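Local coordinates for sortase-like protein (Streptococcus suis, PDB 3RE9), which probably acts as a class C sortase, a transpeptidase of the kind that links pilin subunits covalently into surface pili, at residues T113-N118 against T122-V127; E139-K144 against R164-G169; E39-I44 against G61-V66; F9-N14 against K24-A29. All blocks are in the same frame, centred on the assembly; numbering follows the deposited sequence. Where two conformers were deposited one is given.

Contact 1. Residues T113-N118 against T122-V127; sequences TFYIHN and TLAYEV
His117 ND1 and Thr122 OG1 lie 2.8 Å apart and share a hydrogen bond whose donor could be either residue. The hydroxyl meets the imidazole at its edge, in the ring plane. The two side chains run side by side and point the same way. In Thr122, OG1 sits anti to the carbonyl carbon (chi1 -62°), which turns OG1 to His117 ND1, with the Thr122 methyl CG2 also close to that nitrogen. The pair belongs to an antiparallel hairpin. Phe114 and Tyr125 form one hydrogen-bonded pair, with Tyr125 N giving to Phe114 O at 2.8 Å. Ile116 and Leu123 form the next, with Ile116 N giving to Leu123 O at 2.9 Å. Side chains alternate between two faces. Phe114 and Tyr125 share one of them. Tyr125 CB lies over a face of the Phe114 ring, 3.9 Å from its centroid. The two rings are near parallel (17°) but slid apart, so they barely overlap. Val127 CG2 closes in on the edge of the Phe114 ring, 4.0 Å from CD1. On the other face, Ala124 CB meets the edge of the Tyr115 ring, 3.7 Å from CE2. The hairpin is tied in along both sides. Strand 113-117 bonds to strand 43-49, while strand 122-133 bonds to strand 163-172. The buried face packs on strand 148-156, where Phe114, Ile116 and Tyr125 all touch Ala150.

Contact 2. Residues E139-K144 against R164-G169; sequences EELLVK and RLLVRG
Leu141 and Leu166 make the tight part of this contact, with Leu141 CD2 3.6 Å from Leu166 CD1. The two side chains cross at about a right angle. The same Leu166 methyl also takes the CB of Glu140 at 3.7 Å. It therefore sits against two consecutive residues of the loop. Leu166 CG lies anti to its own carbonyl carbon (chi1 -45°), which carries CD1 toward Leu141 and Glu140. Both leucines are buried. The other end of the contact is looser and polar. Lys144 lays its CE at the edge of the Arg168 guanidinium, in the plane of that group and 3.5 Å from NH1. The lysine bends at chi2 and chi4, and its NZ turns back to a weak 3.4 Å bond with Leu142 O. NZ lies 4.7 Å from Arg168 NH1, not in contact. Glu140 OE1 is 4.5 Å from Arg168 NH1, well out of the guanidinium plane, so only charge can act between them. Each has a firmer partner: Arg168 NE forms a salt bridge with Asp128, and Glu140 OE1 bonds to Gln129. No hydrogen bond crosses between 139-144 and 164-169. The arrangement is that of the sortase beta-barrel. The loop between strands 122-133 and 148-156 folds against strand 163-172, and in sortases this loop commonly borders the substrate groove.

Contact 3. Residues E39-I44 against G61-V66; sequences ELHEKI and GTSETV
This is a small side-chain contact at the surface, where the end of helix 21-39 meets the start of helix 64-69. His41 reaches across to Ser63, Thr65 and Val66, and no hydrogen bond joins the two segments. Its imidazole lies flat against Thr65. The threonine CB stands over the ring centre, 4.1 Å from the centroid and only 9° off the normal, a CH-pi contact. The Thr65 hydroxyl is above the same face, with OG1 3.8 Å from NE2. The opposite face is approached by the carbonyl oxygen of Glu39, offset toward the rim. The ring is thus held between a threonine and the backbone of its own helix end. Ser63 OG comes up obliquely to 3.0 Å from His41 CD2, a close contact with a ring carbon. Nearer the backbone, His41 CB packs on Val66 CG2 at 3.8 Å. The CG of His41 is anti to the carbonyl carbon (chi1 -44°), which directs the ring toward Ser63 and Thr65. Just before strand 43-49, Glu42 bonds through its backbone with Ala60, and its carboxylate forms a salt bridge with Arg36. Two helix ends therefore meet here. His41, with its positive phi of 45°, is the C-prime residue of a Schellman motif, and Ser63 occupies the N-cap position of the following helix.

Contact 4. Residues F9-N14 against K24-A29; sequences FNESLN and KSRHEA
Two N-terminal helices, 3-11 and 21-39, meet here through Ser12 and His27. This helical N-terminal region probably includes the lid characteristic of class C sortases, and the structure is described as an open form. Ser12 covers one face of the His27 imidazole. Its CB is 3.8 Å from the ring centroid, a CH-pi contact 27° off the normal, and its CA lies over the ring centre. Glu11 CB adds an oblique contact, 3.9 Å from His27 NE2. The Ser12 hydroxyl turns back to its own helix end, where OG gives a 2.6 Å hydrogen bond to Phe9 O. The chi1 of 83° puts OG between the backbone N and the carbonyl carbon, within reach of that oxygen. Phe9 O also accepts from Ser12 N at 3.0 Å. Arg31, one turn beyond His27, bonds to the same hydroxyl. Further out, Glu11 OE1 meets the guanidinium edge of Arg26 in a long salt bridge, 3.9 Å from NE. Arg26 was deposited in two conformers, so this pairing is doubtful. Between 9-14 and 24-29 the firm part is therefore the packing of Ser12 on His27, with at most a weak, long-range attraction between Glu11 and Arg26.

Overall arrangement
From the N terminus, contact 4 comes first and closes the turn between helices 3-11 and 21-39. Contact 3 follows and brings the far end of helix 21-39 to the start of helix 64-69, closing the loop that holds strands 43-49 and 54-60. Contact 1 closes the tight hairpin 113-127. Contact 2 closes last, bringing the loop before strand 148-156 onto strand 163-172. All four lie in series; none nests or crosses. Contacts 1 and 2 touch through neighbouring strands, with Val127 packing on Val167. Contacts 1 and 3 reach adjacent strands of the same sheet. Asn14 touches Val143, so the helical N-terminal region of contact 4 also meets the loop of contact 2.

Contact 1. Residues T113-N118 against T122-V127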
loop_
_atom_site.group_PDB
_atom_site.type_symbol
_atom_site.label_atom_id
_atom_site.label_comp_id
_atom_site.label_asym_id
_atom_site.label_seq_id
_atom_site.Cartn_x
_atom_site.Cartn_y
_atom_site.Cartn_z
ATOM N N THR A 113 -9.332 12.022 -0.153
ATOM C CA THR A 113 -8.507 11.554 -1.242
ATOM C C THR A 113 -7.028 11.417 -0.812
ATOM O O THR A 113 -6.479 12.278 -0.113
ATOM C CB THR A 113 -8.657 12.524 -2.434
ATOM O OG1 THR A 113 -10.010 12.455 -2.908
ATOM C CG2 THR A 113 -7.725 12.181 -3.584
ATOM N N PHE A 114 -6.407 10.307 -1.208
ATOM C CA PHE A 114 -4.970 10.176 -1.088
ATOM C C PHE A 114 -4.374 9.745 -2.419
ATOM O O PHE A 114 -5.093 9.247 -3.300
ATOM C CB PHE A 114 -4.540 9.319 0.120
ATOM C CG PHE A 114 -4.936 7.874 0.040
ATOM C CD1 PHE A 114 -6.137 7.430 0.635
ATOM C CD2 PHE A 114 -4.083 6.924 -0.572
ATOM C CE1 PHE A 114 -6.509 6.051 0.584
ATOM C CE2 PHE A 114 -4.443 5.560 -0.633
ATOM C CZ PHE A 114 -5.659 5.129 -0.071
ATOM N N TYR A 115 -3.075 10.007 -2.564
ATOM C CA TYR A 115 -2.306 9.729 -3.774
ATOM C C TYR A 115 -1.098 8.881 -3.441
ATOM O O TYR A 115 -0.465 9.053 -2.374
ATOM C CB TYR A 115 -1.815 11.025 -4.465
ATOM C CG TYR A 115 -2.898 12.049 -4.632
ATOM C CD1 TYR A 115 -2.991 13.139 -3.757
ATOM C CD2 TYR A 115 -3.877 11.897 -5.622
ATOM C CE1 TYR A 115 -4.043 14.069 -3.872
ATOM C CE2 TYR A 115 -4.926 12.807 -5.738
ATOM C CZ TYR A 115 -5.003 13.900 -4.869
ATOM O OH TYR A 115 -6.027 14.822 -5.006
ATOM N N ILE A 116 -0.801 7.958 -4.357
ATOM C CA ILE A 116 0.438 7.249 -4.349
ATOM C C ILE A 116 1.182 7.673 -5.601
ATOM O O ILE A 116 0.676 7.516 -6.711
ATOM C CB ILE A 116 0.221 5.728 -4.293
ATOM C CG1 ILE A 116 -0.471 5.328 -2.966
ATOM C CG2 ILE A 116 1.563 4.976 -4.520
ATOM C CD1 ILE A 116 -0.842 3.843 -2.896
ATOM N N HIS A 117 2.372 8.247 -5.404
ATOM C CA HIS A 117 3.214 8.722 -6.491
ATOM C C HIS A 117 4.330 7.700 -6.794
ATOM O O HIS A 117 5.245 7.516 -5.995
ATOM C CB HIS A 117 3.866 10.051 -6.129
ATOM C CG HIS A 117 2.909 11.130 -5.708
ATOM N ND1 HIS A 117 2.140 11.842 -6.606
ATOM C CD2 HIS A 117 2.659 11.673 -4.492
ATOM C CE1 HIS A 117 1.431 12.748 -5.955
ATOM N NE2 HIS A 117 1.726 12.665 -4.673
ATOM N N ASN A 118 4.241 7.016 -7.925
ATOM C CA ASN A 118 5.266 6.045 -8.269
ATOM C C ASN A 118 6.081 6.594 -9.422
ATOM O O ASN A 118 5.924 7.753 -9.776
ATOM C CB ASN A 118 4.709 4.602 -8.481
ATOM C CG ASN A 118 3.646 4.494 -9.617
ATOM O OD1 ASN A 118 3.807 5.035 -10.700
ATOM N ND2 ASN A 118 2.592 3.749 -9.357
ATOM N N THR A 122 1.037 9.443 -10.690
ATOM C CA THR A 122 0.236 9.639 -9.510
ATOM C C THR A 122 -1.028 8.796 -9.663
ATOM O O THR A 122 -1.687 8.828 -10.711
ATOM C CB THR A 122 -0.122 11.114 -9.347
ATOM O OG1 THR A 122 1.091 11.841 -9.175
ATOM C CG2 THR A 122 -1.008 11.340 -8.138
ATOM N N LEU A 123 -1.330 8.048 -8.600
ATOM C CA LEU A 123 -2.578 7.325 -8.459
ATOM C C LEU A 123 -3.419 7.963 -7.360
ATOM O O LEU A 123 -2.911 8.304 -6.306
ATOM C CB LEU A 123 -2.318 5.862 -8.095
ATOM C CG LEU A 123 -1.294 5.067 -8.885
ATOM C CD1 LEU A 123 -0.836 3.936 -8.002
ATOM C CD2 LEU A 123 -1.918 4.569 -10.180
ATOM N N ALA A 124 -4.711 8.103 -7.628
ATOM C CA ALA A 124 -5.640 8.754 -6.721
ATOM C C ALA A 124 -6.628 7.733 -6.172
ATOM O O ALA A 124 -7.187 6.954 -6.927
ATOM C CB ALA A 124 -6.372 9.872 -7.453
ATOM N N TYR A 125 -6.817 7.723 -4.856
ATOM C CA TYR A 125 -7.794 6.835 -4.205
ATOM C C TYR A 125 -8.702 7.681 -3.338
ATOM O O TYR A 125 -8.251 8.658 -2.733
ATOM C CB TYR A 125 -7.114 5.718 -3.371
ATOM C CG TYR A 125 -6.361 4.736 -4.230
ATOM C CD1 TYR A 125 -5.077 5.033 -4.690
ATOM C CD2 TYR A 125 -6.936 3.531 -4.611
ATOM C CE1 TYR A 125 -4.379 4.173 -5.493
ATOM C CE2 TYR A 125 -6.248 2.645 -5.429
ATOM C CZ TYR A 125 -4.962 2.977 -5.875
ATOM O OH TYR A 125 -4.244 2.122 -6.698
ATOM N N GLU A 126 -9.986 7.317 -3.313
ATOM C CA GLU A 126 -10.975 7.975 -2.478
ATOM C C GLU A 126 -11.367 7.067 -1.316
ATOM O O GLU A 126 -11.879 5.956 -1.530
ATOM C CB GLU A 126 -12.204 8.315 -3.319
ATOM C CG GLU A 126 -13.266 9.193 -2.621
ATOM C CD GLU A 126 -14.433 9.522 -3.544
ATOM O OE1 GLU A 126 -14.211 10.250 -4.551
ATOM O OE2 GLU A 126 -15.564 9.048 -3.271
ATOM N N VAL A 127 -11.145 7.539 -0.094
ATOM C CA VAL A 127 -11.526 6.784 1.113
ATOM C C VAL A 127 -13.007 6.379 1.136
ATOM O O VAL A 127 -13.898 7.256 1.172
ATOM C CB VAL A 127 -11.147 7.539 2.422
ATOM C CG1 VAL A 127 -11.594 6.747 3.661
ATOM C CG2 VAL A 127 -9.643 7.814 2.454
#

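Contact 2. Residues E139-K144 against R164-G169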
loop_
_atom_site.group_PDB
_atom_site.type_symbol
_atom_site.label_atom_id
_atom_site.label_comp_id
_atom_site.label_asym_id
_atom_site.label_seq_id
_atom_site.Cartn_x
_atom_site.Cartn_y
_atom_site.Cartn_z
ATOM N N GLU A 139 -9.038 -9.877 6.799
ATOM C CA GLU A 139 -10.155 -9.944 5.832
ATOM C C GLU A 139 -10.423 -8.679 4.974
ATOM O O GLU A 139 -10.996 -8.781 3.878
ATOM C CB GLU A 139 -11.443 -10.366 6.554
ATOM C CG GLU A 139 -11.926 -9.306 7.547
ATOM C CD GLU A 139 -13.080 -9.745 8.433
ATOM O OE1 GLU A 139 -13.635 -10.854 8.199
ATOM O OE2 GLU A 139 -13.432 -8.950 9.360
ATOM N N GLU A 140 -10.026 -7.507 5.485
ATOM C CA GLU A 140 -10.225 -6.217 4.813
ATOM C C GLU A 140 -9.008 -5.756 4.004
ATOM O O GLU A 140 -9.043 -4.722 3.330
ATOM C CB GLU A 140 -10.620 -5.142 5.827
ATOM C CG GLU A 140 -11.936 -5.426 6.547
ATOM C CD GLU A 140 -13.164 -5.462 5.612
ATOM O OE1 GLU A 140 -13.086 -5.043 4.425
ATOM O OE2 GLU A 140 -14.226 -5.907 6.095
ATOM N N LEU A 141 -7.937 -6.531 4.063
ATOM C CA LEU A 141 -6.740 -6.191 3.323
ATOM C C LEU A 141 -6.550 -7.054 2.067
ATOM O O LEU A 141 -5.519 -6.972 1.403
ATOM C CB LEU A 141 -5.508 -6.257 4.251
ATOM C CG LEU A 141 -5.573 -5.394 5.518
ATOM C CD1 LEU A 141 -4.378 -5.644 6.434
ATOM C CD2 LEU A 141 -5.711 -3.907 5.179
ATOM N N LEU A 142 -7.543 -7.878 1.733
ATOM C CA LEU A 142 -7.353 -8.874 0.667
ATOM C C LEU A 142 -7.601 -8.268 -0.725
ATOM O O LEU A 142 -8.125 -7.158 -0.839
ATOM C CB LEU A 142 -8.187 -10.149 0.924
ATOM C CG LEU A 142 -8.033 -10.810 2.313
ATOM C CD1 LEU A 142 -8.933 -12.028 2.475
ATOM C CD2 LEU A 142 -6.557 -11.160 2.630
ATOM N N VAL A 143 -7.184 -8.984 -1.768
ATOM C CA VAL A 143 -7.428 -8.556 -3.131
ATOM C C VAL A 143 -8.898 -8.828 -3.492
ATOM O O VAL A 143 -9.404 -9.954 -3.357
ATOM C CB VAL A 143 -6.474 -9.246 -4.140
ATOM C CG1 VAL A 143 -6.812 -8.829 -5.538
ATOM C CG2 VAL A 143 -4.987 -8.920 -3.854
ATOM N N LYS A 144 -9.585 -7.790 -3.940
ATOM C CA LYS A 144 -10.963 -7.932 -4.378
ATOM C C LYS A 144 -10.955 -7.970 -5.886
ATOM O O LYS A 144 -10.534 -7.012 -6.512
ATOM C CB LYS A 144 -11.816 -6.810 -3.801
ATOM C CG LYS A 144 -11.874 -6.945 -2.276
ATOM C CD LYS A 144 -11.832 -5.628 -1.543
ATOM C CE LYS A 144 -12.084 -5.888 -0.071
ATOM N NZ LYS A 144 -11.181 -6.956 0.531
ATOM N N ARG A 164 -5.465 -2.224 14.898
ATOM C CA ARG A 164 -4.952 -1.541 13.712
ATOM C C ARG A 164 -6.059 -0.680 13.123
ATOM O O ARG A 164 -7.234 -1.055 13.187
ATOM C CB ARG A 164 -4.494 -2.533 12.641
ATOM C CG ARG A 164 -3.418 -3.495 13.085
ATOM C CD ARG A 164 -2.102 -2.771 13.347
ATOM N NE ARG A 164 -1.072 -3.647 13.925
ATOM C CZ ARG A 164 -0.939 -3.905 15.223
ATOM N NH1 ARG A 164 -1.771 -3.357 16.110
ATOM N NH2 ARG A 164 0.029 -4.719 15.636
ATOM N N LEU A 165 -5.671 0.461 12.551
ATOM C CA LEU A 165 -6.566 1.303 11.792
ATOM C C LEU A 165 -6.389 1.054 10.283
ATOM O O LEU A 165 -5.307 1.271 9.759
ATOM C CB LEU A 165 -6.291 2.771 12.138
ATOM C CG LEU A 165 -7.030 3.870 11.406
ATOM C CD1 LEU A 165 -8.523 3.718 11.614
ATOM C CD2 LEU A 165 -6.550 5.167 11.949
ATOM N N LEU A 166 -7.465 0.619 9.603
ATOM C CA LEU A 166 -7.456 0.301 8.181
ATOM C C LEU A 166 -8.270 1.318 7.414
ATOM O O LEU A 166 -9.512 1.244 7.376
ATOM C CB LEU A 166 -8.050 -1.095 7.898
ATOM C CG LEU A 166 -7.710 -2.347 8.698
ATOM C CD1 LEU A 166 -8.056 -3.561 7.899
ATOM C CD2 LEU A 166 -6.243 -2.370 9.041
ATOM N N VAL A 167 -7.566 2.257 6.787
ATOM C CA VAL A 167 -8.186 3.302 5.979
ATOM C C VAL A 167 -8.088 2.968 4.492
ATOM O O VAL A 167 -7.006 3.018 3.928
ATOM C CB VAL A 167 -7.542 4.664 6.281
ATOM C CG1 VAL A 167 -8.346 5.767 5.664
ATOM C CG2 VAL A 167 -7.451 4.850 7.783
ATOM N N ARG A 168 -9.223 2.635 3.870
ATOM C CA ARG A 168 -9.265 2.097 2.510
ATOM C C ARG A 168 -9.889 3.038 1.482
ATOM O O ARG A 168 -10.931 3.596 1.735
ATOM C CB ARG A 168 -10.045 0.787 2.495
ATOM C CG ARG A 168 -9.976 0.076 1.124
ATOM C CD ARG A 168 -10.964 -1.037 1.010
ATOM N NE ARG A 168 -12.346 -0.560 0.947
ATOM C CZ ARG A 168 -13.387 -1.365 0.741
ATOM N NH1 ARG A 168 -13.193 -2.664 0.583
ATOM N NH2 ARG A 168 -14.616 -0.895 0.714
ATOM N N GLY A 169 -9.260 3.177 0.313
ATOM C CA GLY A 169 -9.804 3.942 -0.797
ATOM C C GLY A 169 -9.921 3.109 -2.055
ATOM O O GLY A 169 -9.135 2.206 -2.240
#

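Contact 3. Residues E39-I44 against G61-V66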
loop_
_atom_site.group_PDB
_atom_site.type_symbol
_atom_site.label_atom_id
_atom_site.label_comp_id
_atom_site.label_asym_id
_atom_site.label_seq_id
_atom_site.Cartn_x
_atom_site.Cartn_y
_atom_site.Cartn_z
ATOM N N GLU A 39 15.129 -6.913 -0.136
ATOM C CA GLU A 39 16.495 -7.057 0.349
ATOM C C GLU A 39 17.138 -5.675 0.475
ATOM O O GLU A 39 17.971 -5.435 1.347
ATOM C CB GLU A 39 17.260 -7.970 -0.607
ATOM C CG GLU A 39 18.687 -8.326 -0.254
ATOM C CD GLU A 39 19.337 -9.163 -1.393
ATOM O OE1 GLU A 39 18.631 -9.480 -2.399
ATOM O OE2 GLU A 39 20.548 -9.500 -1.291
ATOM N N LEU A 40 16.718 -4.745 -0.370
ATOM C CA LEU A 40 17.367 -3.439 -0.415
ATOM C C LEU A 40 16.594 -2.290 0.198
ATOM O O LEU A 40 17.016 -1.145 0.029
ATOM C CB LEU A 40 17.721 -3.074 -1.863
ATOM C CG LEU A 40 18.828 -3.896 -2.502
ATOM C CD1 LEU A 40 18.550 -3.995 -3.963
ATOM C CD2 LEU A 40 20.160 -3.241 -2.234
ATOM N N HIS A 41 15.492 -2.577 0.904
ATOM C CA HIS A 41 14.596 -1.534 1.457
ATOM C C HIS A 41 14.322 -0.450 0.428
ATOM O O HIS A 41 14.306 0.759 0.755
ATOM C CB HIS A 41 15.173 -0.902 2.726
ATOM C CG HIS A 41 15.739 -1.902 3.668
ATOM N ND1 HIS A 41 17.093 -2.069 3.843
ATOM C CD2 HIS A 41 15.139 -2.834 4.439
ATOM C CE1 HIS A 41 17.304 -3.053 4.697
ATOM N NE2 HIS A 41 16.133 -3.525 5.083
ATOM N N GLU A 42 14.133 -0.898 -0.813
ATOM C CA GLU A 42 14.120 -0.017 -1.958
ATOM C C GLU A 42 12.962 0.948 -1.941
ATOM O O GLU A 42 11.824 0.551 -1.694
ATOM C CB GLU A 42 14.090 -0.829 -3.249
ATOM C CG GLU A 42 14.152 0.033 -4.498
ATOM C CD GLU A 42 14.485 -0.754 -5.716
ATOM O OE1 GLU A 42 13.571 -0.937 -6.551
ATOM O OE2 GLU A 42 15.649 -1.213 -5.817
ATOM N N LYS A 43 13.262 2.217 -2.223
ATOM C CA LYS A 43 12.235 3.269 -2.303
ATOM C C LYS A 43 11.293 3.040 -3.495
ATOM O O LYS A 43 11.738 2.823 -4.616
ATOM C CB LYS A 43 12.894 4.653 -2.360
ATOM C CG LYS A 43 11.956 5.785 -2.091
ATOM C CD LYS A 43 12.587 7.102 -2.463
ATOM C CE LYS A 43 11.593 8.236 -2.271
ATOM N NZ LYS A 43 12.200 9.528 -1.860
ATOM N N ILE A 44 9.992 3.059 -3.246
ATOM C CA ILE A 44 9.018 2.882 -4.321
ATOM C C ILE A 44 8.474 4.213 -4.831
ATOM O O ILE A 44 8.290 4.393 -6.041
ATOM C CB ILE A 44 7.840 1.975 -3.912
ATOM C CG1 ILE A 44 8.301 0.527 -3.672
ATOM C CG2 ILE A 44 6.747 2.021 -5.003
ATOM C CD1 ILE A 44 7.221 -0.352 -3.016
ATOM N N GLY A 61 8.639 -3.344 1.862
ATOM C CA GLY A 61 8.682 -4.087 3.127
ATOM C C GLY A 61 8.381 -3.276 4.373
ATOM O O GLY A 61 8.294 -2.047 4.341
ATOM N N THR A 62 8.204 -3.982 5.479
ATOM C CA THR A 62 7.894 -3.373 6.764
ATOM C C THR A 62 9.022 -3.637 7.773
ATOM O O THR A 62 8.789 -3.807 8.965
ATOM C CB THR A 62 6.568 -3.899 7.320
ATOM O OG1 THR A 62 6.624 -5.325 7.391
ATOM C CG2 THR A 62 5.411 -3.484 6.445
ATOM N N SER A 63 10.257 -3.664 7.291
ATOM C CA SER A 63 11.397 -3.742 8.201
ATOM C C SER A 63 11.492 -2.495 9.079
ATOM O O SER A 63 10.942 -1.449 8.740
ATOM C CB SER A 63 12.696 -3.975 7.418
ATOM O OG SER A 63 13.057 -2.839 6.663
ATOM N N GLU A 64 12.189 -2.587 10.203
ATOM C CA GLU A 64 12.307 -1.409 11.057
ATOM C C GLU A 64 13.175 -0.293 10.474
ATOM O O GLU A 64 12.992 0.880 10.828
ATOM C CB GLU A 64 12.697 -1.763 12.492
ATOM C CG GLU A 64 12.213 -0.710 13.514
ATOM C CD GLU A 64 10.677 -0.479 13.546
ATOM O OE1 GLU A 64 9.873 -1.456 13.508
ATOM O OE2 GLU A 64 10.282 0.707 13.657
ATOM N N THR A 65 14.079 -0.654 9.557
ATOM C CA THR A 65 14.826 0.327 8.745
ATOM C C THR A 65 13.842 1.220 8.029
ATOM O O THR A 65 13.976 2.442 8.050
ATOM C CB THR A 65 15.713 -0.334 7.656
ATOM O OG1 THR A 65 16.507 -1.369 8.237
ATOM C CG2 THR A 65 16.643 0.676 7.042
ATOM N N VAL A 66 12.858 0.597 7.394
ATOM C CA VAL A 66 11.843 1.311 6.656
ATOM C C VAL A 66 10.930 2.095 7.578
ATOM O O VAL A 66 10.708 3.302 7.366
ATOM C CB VAL A 66 11.057 0.335 5.754
ATOM C CG1 VAL A 66 9.707 0.884 5.379
ATOM C CG2 VAL A 66 11.896 -0.000 4.508
#

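Contact 4. Residues F9-N14 against K24-A29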
loop_
_atom_site.group_PDB
_atom_site.type_symbol
_atom_site.label_atom_id
_atom_site.label_comp_id
_atom_site.label_asym_id
_atom_site.label_seq_id
_atom_site.Cartn_x
_atom_site.Cartn_y
_atom_site.Cartn_z
ATOM N N PHE A 9 4.329 -9.881 -10.534
ATOM C CA PHE A 9 4.113 -10.054 -9.110
ATOM C C PHE A 9 2.642 -9.945 -8.690
ATOM O O PHE A 9 2.145 -10.815 -7.971
ATOM C CB PHE A 9 4.981 -9.107 -8.278
ATOM C CG PHE A 9 4.772 -9.279 -6.796
ATOM C CD1 PHE A 9 5.295 -10.394 -6.133
ATOM C CD2 PHE A 9 4.000 -8.369 -6.073
ATOM C CE1 PHE A 9 5.081 -10.580 -4.780
ATOM C CE2 PHE A 9 3.770 -8.556 -4.713
ATOM C CZ PHE A 9 4.315 -9.675 -4.067
ATOM N N ASN A 10 1.969 -8.878 -9.135
ATOM C CA ASN A 10 0.593 -8.571 -8.723
ATOM C C ASN A 10 -0.417 -9.594 -9.216
ATOM O O ASN A 10 -1.321 -9.978 -8.480
ATOM C CB ASN A 10 0.179 -7.150 -9.130
ATOM C CG ASN A 10 0.783 -6.082 -8.223
ATOM O OD1 ASN A 10 1.321 -6.375 -7.137
ATOM N ND2 ASN A 10 0.688 -4.830 -8.658
ATOM N N GLU A 11 -0.239 -10.034 -10.456
ATOM C CA GLU A 11 -0.978 -11.165 -11.027
ATOM C C GLU A 11 -0.838 -12.477 -10.236
ATOM O O GLU A 11 -1.744 -13.310 -10.269
ATOM C CB GLU A 11 -0.554 -11.400 -12.488
ATOM C CG GLU A 11 -0.938 -10.254 -13.422
ATOM C CD GLU A 11 -0.357 -10.398 -14.821
ATOM O OE1 GLU A 11 -0.130 -11.554 -15.258
ATOM O OE2 GLU A 11 -0.114 -9.359 -15.471
ATOM N N SER A 12 0.298 -12.651 -9.552
ATOM C CA SER A 12 0.628 -13.905 -8.866
ATOM C C SER A 12 -0.080 -14.042 -7.515
ATOM O O SER A 12 -0.064 -15.103 -6.908
ATOM C CB SER A 12 2.155 -14.056 -8.707
ATOM O OG SER A 12 2.680 -13.358 -7.588
ATOM N N LEU A 13 -0.697 -12.965 -7.044
ATOM C CA LEU A 13 -1.387 -12.994 -5.767
ATOM C C LEU A 13 -2.840 -13.405 -5.991
ATOM O O LEU A 13 -3.321 -14.389 -5.394
ATOM C CB LEU A 13 -1.323 -11.629 -5.057
ATOM C CG LEU A 13 0.016 -10.927 -4.793
ATOM C CD1 LEU A 13 -0.212 -9.570 -4.158
ATOM C CD2 LEU A 13 0.976 -11.756 -3.948
ATOM N N ASN A 14 -3.504 -12.672 -6.888
ATOM C CA ASN A 14 -4.964 -12.702 -7.054
ATOM C C ASN A 14 -5.622 -14.074 -7.344
ATOM O O ASN A 14 -4.965 -14.999 -7.824
ATOM C CB ASN A 14 -5.428 -11.602 -8.029
ATOM C CG ASN A 14 -4.810 -11.731 -9.412
ATOM O OD1 ASN A 14 -4.851 -12.801 -10.030
ATOM N ND2 ASN A 14 -4.260 -10.631 -9.914
ATOM N N LYS A 24 3.887 -19.425 -14.975
ATOM C CA LYS A 24 4.533 -19.813 -13.736
ATOM C C LYS A 24 5.887 -19.108 -13.677
ATOM O O LYS A 24 6.219 -18.485 -12.670
ATOM C CB LYS A 24 4.648 -21.343 -13.660
ATOM C CG LYS A 24 5.436 -21.915 -12.481
ATOM C CD LYS A 24 6.162 -23.182 -12.928
ATOM C CE LYS A 24 7.150 -23.695 -11.890
ATOM N NZ LYS A 24 6.492 -24.641 -10.936
ATOM N N SER A 25 6.636 -19.164 -14.774
ATOM C CA SER A 25 7.937 -18.502 -14.856
ATOM C C SER A 25 7.860 -16.958 -14.710
ATOM O O SER A 25 8.760 -16.353 -14.105
ATOM C CB SER A 25 8.698 -18.947 -16.123
ATOM O OG SER A 25 8.579 -17.957 -17.184
ATOM N N ARG A 26 6.789 -16.348 -15.238
ATOM C CA ARG A 26 6.505 -14.910 -15.096
ATOM C C ARG A 26 6.172 -14.523 -13.651
ATOM O O ARG A 26 6.569 -13.460 -13.167
ATOM C CB ARG A 26 5.347 -14.495 -16.016
ATOM C CG ARG A 26 4.752 -13.108 -15.709
ATOM C CD ARG A 26 3.882 -12.547 -16.846
ATOM N NE ARG A 26 3.504 -11.141 -16.646
ATOM C CZ ARG A 26 4.303 -10.092 -16.862
ATOM N NH1 ARG A 26 5.554 -10.269 -17.280
ATOM N NH2 ARG A 26 3.853 -8.857 -16.652
ATOM N N HIS A 27 5.407 -15.374 -12.970
ATOM C CA HIS A 27 5.040 -15.084 -11.589
ATOM C C HIS A 27 6.254 -15.170 -10.691
ATOM O O HIS A 27 6.401 -14.368 -9.761
ATOM C CB HIS A 27 3.936 -16.012 -11.084
ATOM C CG HIS A 27 2.595 -15.736 -11.698
ATOM N ND1 HIS A 27 1.503 -16.561 -11.506
ATOM C CD2 HIS A 27 2.178 -14.739 -12.520
ATOM C CE1 HIS A 27 0.471 -16.075 -12.173
ATOM N NE2 HIS A 27 0.857 -14.975 -12.802
ATOM N N GLU A 28 7.113 -16.144 -10.985
ATOM C CA GLU A 28 8.344 -16.380 -10.234
ATOM C C GLU A 28 9.279 -15.186 -10.349
ATOM O O GLU A 28 9.828 -14.731 -9.352
ATOM C CB GLU A 28 9.057 -17.650 -10.738
ATOM C CG GLU A 28 8.526 -18.954 -10.173
ATOM C CD GLU A 28 9.411 -20.153 -10.572
ATOM O OE1 GLU A 28 8.858 -21.272 -10.788
ATOM O OE2 GLU A 28 10.663 -19.964 -10.674
ATOM N N ALA A 29 9.444 -14.705 -11.584
ATOM C CA ALA A 29 10.266 -13.575 -11.924
ATOM C C ALA A 29 9.812 -12.329 -11.187
ATOM O O ALA A 29 10.634 -11.570 -10.670
ATOM C CB ALA A 29 10.207 -13.342 -13.434
#